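CD160 antigen (Homo sapiens, PDB 6NGG) serves as an immune-cell receptor for MHC class I molecules and TNFRSF14, delivering stimulatory or inhibitory signals that regulate activation and differentiation. Local coordinates at residues Val32-Lys37 against Gly41-Glu46; Glu26-Phe31 against Leu54-Gly59. The protein carries 1 engineered substitution. All blocks are in the same frame, centred on the assembly; numbering follows the deposited sequence.

Both contacts belong to one immunoglobulin domain of V type, and their centres lie about 20 Å apart. Interaction 1, a buried contact whose centre lies about 9 Å from the centre of the chain, folds the loop 41-46 back onto strand 31-37 and fastens it with a disulfide. Interaction 2, centred about 16 Å from the centre of the chain, is a surface contact between two loops, one leading into strand 31-37 and the other following strand 50-52. Along the chain the first is nested inside the loop closed by the second. They meet where the engineered M33 packs against L54, the CE of M33 lying 4.2 Å from the CD2 of L54.

Interaction 1 of 2, residues Val32-Lys37 against Gly41-Glu46; sequences VMFLCK and GDCSPE. Engineered in segment 32-37: M33 (natural residue Val).
P45 lies across one face of the F34 ring, with its CD almost directly above the ring centre: 3.7 Å from the centroid and 13° off the normal, a CH-pi contact. The neighbouring CG of P45 leans toward another part of the same face and comes within 3.5 Å of F34 CD1, while the backbone of S44 continues the cover on this side, its CA standing 3.4 Å from F34 CE2. What brings the ring under the loop is its first torsion, which sets CG between the backbone N and the carbonyl carbon. V32, two residues earlier on the strand, reaches the same proline from beside the ring, its CG1 lying 3.9 Å from P45 CG.

The rim of the ring is used differently. There C43 SG makes a sulfur-aromatic contact at the edge, 4.7 Å from the F34 centroid and 80° off the normal, and it is bonded to C36 SG (2.1 Å) with a disulfide torsion of 88°, close to a right angle. V32, F34 and C36 thus present one side of strand 31-37 to the loop, while M33, an engineered residue, and L35 point the other way, reaching V21 and C19 of strand 14-22. This division is that of an immunoglobulin beta-sandwich: one side of the strand looks into the space between the sheets, where C19 belongs to the C19-C87 disulfide, and the other carries a second, local disulfide on the outer face of its sheet. C43 SG is placed for that link by standing anti to its backbone N. Beyond the two segments, the T47 hydroxyl hydrogen-bonds with both S44 N and D42 O, and P45 also touches Q51 and R90 on the strands flanking 31-37.

Interaction 2 of 2, residues Glu26-Phe31 against Leu54-Gly59; sequences EEAEGF and LKRDPG
R56 reaches across to A28 with its side chain, and the meeting is one of an aliphatic shank and a flat cation with a single methyl. The CB of R56 points toward the 26-31 loop, and CG leaves it anti to the carbonyl carbon (chi1 -57°). This CG has E29 as its neighbour, OE2 lying 3.7 Å away. Next along the chain, CD comes up against A28 CB at 3.2 Å, shorter than two aliphatic carbons normally allow, so the exact spacing is doubtful; it also has the carbonyl oxygen of A28 on its flank.

The chain bends at chi3 (76°), carrying NE up against the methyl, and the turn about CD-NE that follows lays one face of the guanidinium toward it. A28 CB stands above that plane, shifted from its centre toward the rim; NE is the guanidinium atom nearest it, with CZ a little farther. Neither NH1 nor NH2 hydrogen-bonds to the 26-31 loop. NH1 bonds to the hydroxyl of S68, and NH2 to the carbonyl oxygen of S67 and more weakly to that of G64, so the end of the side chain is held by its own side of the fold while one of its faces is covered by the alanine.

The carboxylate of E29 lies near the guanidinium without forming a salt bridge with it. Its plane is turned 65° from that of the guanidinium, and OE2 remains 5.3 Å from R56 NE; the two side chains run past each other in opposite directions, leaving at most a long-range attraction.

In this immunoglobulin domain R56 spans from its own loop, between strands 50-52 and 67-74, to the loop between strands 14-22 and 31-37, with its tip hydrogen-bonded to the beginning of strand 67-74.

Interaction 1 of 2, residues Val32-Lys37 against Gly41-Glu46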
# COMPACT_ATOMS: atom_id res chain seq x y z
N VAL A 32 4.91 6.50 -7.89
CA VAL A 32 3.54 6.14 -7.54
C VAL A 32 3.56 4.88 -6.69
O VAL A 32 4.32 3.95 -6.92
CB VAL A 32 2.66 5.96 -8.81
CG1 VAL A 32 3.21 4.86 -9.72
CG2 VAL A 32 1.21 5.70 -8.47
N MET A 33 2.70 4.90 -5.66
CA MET A 33 2.48 3.79 -4.75
C MET A 33 1.15 3.17 -5.12
O MET A 33 0.22 3.85 -5.51
CB MET A 33 2.39 4.27 -3.30
CG MET A 33 3.69 4.94 -2.75
SD MET A 33 3.51 5.67 -1.02
CE MET A 33 2.51 7.11 -1.30
N PHE A 34 1.04 1.87 -4.94
CA PHE A 34 -0.21 1.15 -5.21
C PHE A 34 -0.27 -0.20 -4.49
O PHE A 34 0.68 -0.74 -4.06
CB PHE A 34 -0.43 1.03 -6.74
CG PHE A 34 0.78 0.48 -7.53
CD1 PHE A 34 1.83 1.31 -7.92
CD2 PHE A 34 0.83 -0.85 -7.90
CE1 PHE A 34 2.91 0.82 -8.61
CE2 PHE A 34 1.90 -1.35 -8.61
CZ PHE A 34 2.96 -0.51 -8.93
N LEU A 35 -1.48 -0.68 -4.32
CA LEU A 35 -1.73 -1.88 -3.57
C LEU A 35 -2.51 -2.76 -4.51
O LEU A 35 -3.54 -2.33 -5.05
CB LEU A 35 -2.61 -1.51 -2.34
CG LEU A 35 -3.19 -2.75 -1.59
CD1 LEU A 35 -2.08 -3.47 -0.84
CD2 LEU A 35 -4.25 -2.41 -0.66
N CYS A 36 -2.03 -3.99 -4.67
CA CYS A 36 -2.72 -4.99 -5.51
C CYS A 36 -3.18 -6.21 -4.70
O CYS A 36 -2.62 -6.51 -3.63
CB CYS A 36 -1.75 -5.45 -6.60
SG CYS A 36 -1.32 -4.22 -7.85
N LYS A 37 -4.25 -6.85 -5.20
CA LYS A 37 -4.86 -8.02 -4.62
C LYS A 37 -4.86 -9.16 -5.63
O LYS A 37 -5.47 -9.03 -6.67
CB LYS A 37 -6.26 -7.73 -4.18
CG LYS A 37 -6.95 -8.88 -3.47
CD LYS A 37 -8.36 -8.48 -3.04
CE LYS A 37 -9.01 -9.66 -2.36
NZ LYS A 37 -9.20 -10.79 -3.29
N GLY A 41 1.68 -11.46 -11.33
CA GLY A 41 2.73 -10.84 -12.16
C GLY A 41 2.35 -9.63 -12.98
O GLY A 41 3.19 -9.12 -13.71
N ASP A 42 1.13 -9.12 -12.83
CA ASP A 42 0.74 -7.85 -13.53
C ASP A 42 0.28 -6.72 -12.57
O ASP A 42 -0.63 -5.95 -12.92
CB ASP A 42 -0.33 -8.15 -14.59
CG ASP A 42 -1.64 -8.70 -13.97
OD1 ASP A 42 -1.71 -8.89 -12.74
OD2 ASP A 42 -2.64 -8.89 -14.67
N CYS A 43 0.89 -6.65 -11.38
CA CYS A 43 0.53 -5.62 -10.42
C CYS A 43 1.04 -4.32 -10.99
O CYS A 43 2.23 -4.19 -11.25
CB CYS A 43 1.13 -5.86 -9.04
SG CYS A 43 0.73 -4.53 -7.83
N SER A 44 0.15 -3.37 -11.17
CA SER A 44 0.47 -2.04 -11.66
C SER A 44 -0.53 -1.06 -11.11
O SER A 44 -1.59 -1.46 -10.58
CB SER A 44 0.41 -2.01 -13.19
OG SER A 44 -0.88 -2.31 -13.61
N PRO A 45 -0.31 0.22 -11.37
CA PRO A 45 -1.36 1.14 -10.99
C PRO A 45 -2.71 0.83 -11.67
O PRO A 45 -3.75 0.87 -11.01
CB PRO A 45 -0.76 2.51 -11.37
CG PRO A 45 0.65 2.30 -11.10
CD PRO A 45 0.94 0.94 -11.66
N GLU A 46 -2.69 0.36 -12.90
CA GLU A 46 -3.96 0.06 -13.61
C GLU A 46 -4.69 -1.17 -13.03
O GLU A 46 -5.91 -1.28 -13.18
CB GLU A 46 -3.67 -0.25 -15.09
CG GLU A 46 -3.20 0.92 -15.94
CD GLU A 46 -1.84 1.52 -15.52
OE1 GLU A 46 -1.78 2.78 -15.46
OE2 GLU A 46 -0.85 0.77 -15.25

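Interaction 2 of 2, residues Glu26-Phe31 against Leu54-Gly59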
# COMPACT_ATOMS: atom_id res chain seq x y z
N GLU A 26 15.57 13.87 0.06
CA GLU A 26 15.54 14.57 -1.25
C GLU A 26 15.04 13.68 -2.40
O GLU A 26 15.07 14.06 -3.58
CB GLU A 26 16.87 15.32 -1.56
CG GLU A 26 18.19 14.63 -1.39
CD GLU A 26 18.71 14.45 0.06
OE1 GLU A 26 18.51 13.35 0.58
OE2 GLU A 26 19.38 15.35 0.66
N GLU A 27 14.53 12.50 -2.08
CA GLU A 27 14.09 11.55 -3.11
C GLU A 27 12.63 11.18 -2.80
O GLU A 27 12.23 10.03 -2.94
CB GLU A 27 15.00 10.29 -3.17
CG GLU A 27 16.50 10.48 -3.52
CD GLU A 27 17.27 9.12 -3.68
OE1 GLU A 27 16.64 8.04 -3.83
OE2 GLU A 27 18.52 9.08 -3.69
N ALA A 28 11.86 12.19 -2.41
CA ALA A 28 10.45 12.02 -2.05
C ALA A 28 9.50 12.05 -3.24
O ALA A 28 8.29 11.77 -3.09
CB ALA A 28 10.05 13.08 -1.07
N GLU A 29 10.03 12.39 -4.43
CA GLU A 29 9.18 12.77 -5.53
C GLU A 29 9.30 11.76 -6.62
O GLU A 29 10.30 11.09 -6.71
CB GLU A 29 9.64 14.14 -6.07
CG GLU A 29 8.48 15.04 -6.37
CD GLU A 29 7.95 15.69 -5.11
OE1 GLU A 29 8.70 16.48 -4.49
OE2 GLU A 29 6.78 15.40 -4.76
N GLY A 30 8.27 11.65 -7.43
CA GLY A 30 8.40 11.04 -8.73
C GLY A 30 8.14 9.54 -8.70
O GLY A 30 8.55 8.83 -9.62
N PHE A 31 7.46 9.03 -7.68
CA PHE A 31 7.04 7.61 -7.69
C PHE A 31 5.54 7.55 -7.40
O PHE A 31 4.99 8.43 -6.77
CB PHE A 31 7.83 6.70 -6.71
CG PHE A 31 7.79 7.14 -5.29
CD1 PHE A 31 6.70 6.81 -4.43
CD2 PHE A 31 8.83 7.90 -4.77
CE1 PHE A 31 6.65 7.22 -3.14
CE2 PHE A 31 8.77 8.32 -3.43
CZ PHE A 31 7.68 7.97 -2.61
N LEU A 54 1.98 11.37 -4.15
CA LEU A 54 1.75 12.25 -3.03
C LEU A 54 2.40 13.60 -3.28
O LEU A 54 3.57 13.68 -3.65
CB LEU A 54 2.33 11.55 -1.79
CG LEU A 54 1.77 11.82 -0.41
CD1 LEU A 54 0.25 11.76 -0.31
CD2 LEU A 54 2.47 10.85 0.55
N LYS A 55 1.68 14.69 -3.07
CA LYS A 55 2.33 15.98 -3.16
C LYS A 55 2.73 16.39 -1.76
O LYS A 55 1.98 16.13 -0.80
CB LYS A 55 1.46 17.00 -3.89
CG LYS A 55 0.26 17.54 -3.12
CD LYS A 55 -0.72 18.24 -4.08
CE LYS A 55 -1.02 17.41 -5.35
NZ LYS A 55 -2.01 18.04 -6.27
N ARG A 56 3.89 17.03 -1.65
CA ARG A 56 4.64 17.12 -0.37
C ARG A 56 4.59 18.45 0.38
O ARG A 56 5.39 18.72 1.25
CB ARG A 56 6.04 16.68 -0.62
CG ARG A 56 5.95 15.24 -1.20
CD ARG A 56 7.19 14.54 -0.96
NE ARG A 56 7.36 14.08 0.38
CZ ARG A 56 6.98 12.88 0.86
NH1 ARG A 56 6.25 12.05 0.11
NH2 ARG A 56 7.28 12.53 2.08
N ASP A 57 3.54 19.17 0.17
CA ASP A 57 3.28 20.33 0.94
C ASP A 57 2.95 19.94 2.41
O ASP A 57 2.52 18.76 2.70
CB ASP A 57 2.15 21.09 0.27
CG ASP A 57 2.44 21.33 -1.20
OD1 ASP A 57 3.65 21.59 -1.47
OD2 ASP A 57 1.53 21.12 -2.06
N PRO A 58 3.13 20.92 3.34
CA PRO A 58 2.62 20.68 4.68
C PRO A 58 1.07 20.65 4.71
O PRO A 58 0.37 21.18 3.83
CB PRO A 58 3.20 21.87 5.47
CG PRO A 58 3.29 23.00 4.47
CD PRO A 58 3.59 22.32 3.14
N GLY A 59 0.54 19.97 5.69
CA GLY A 59 -0.87 19.81 5.79
C GLY A 59 -1.48 18.68 4.98
O GLY A 59 -2.68 18.62 4.89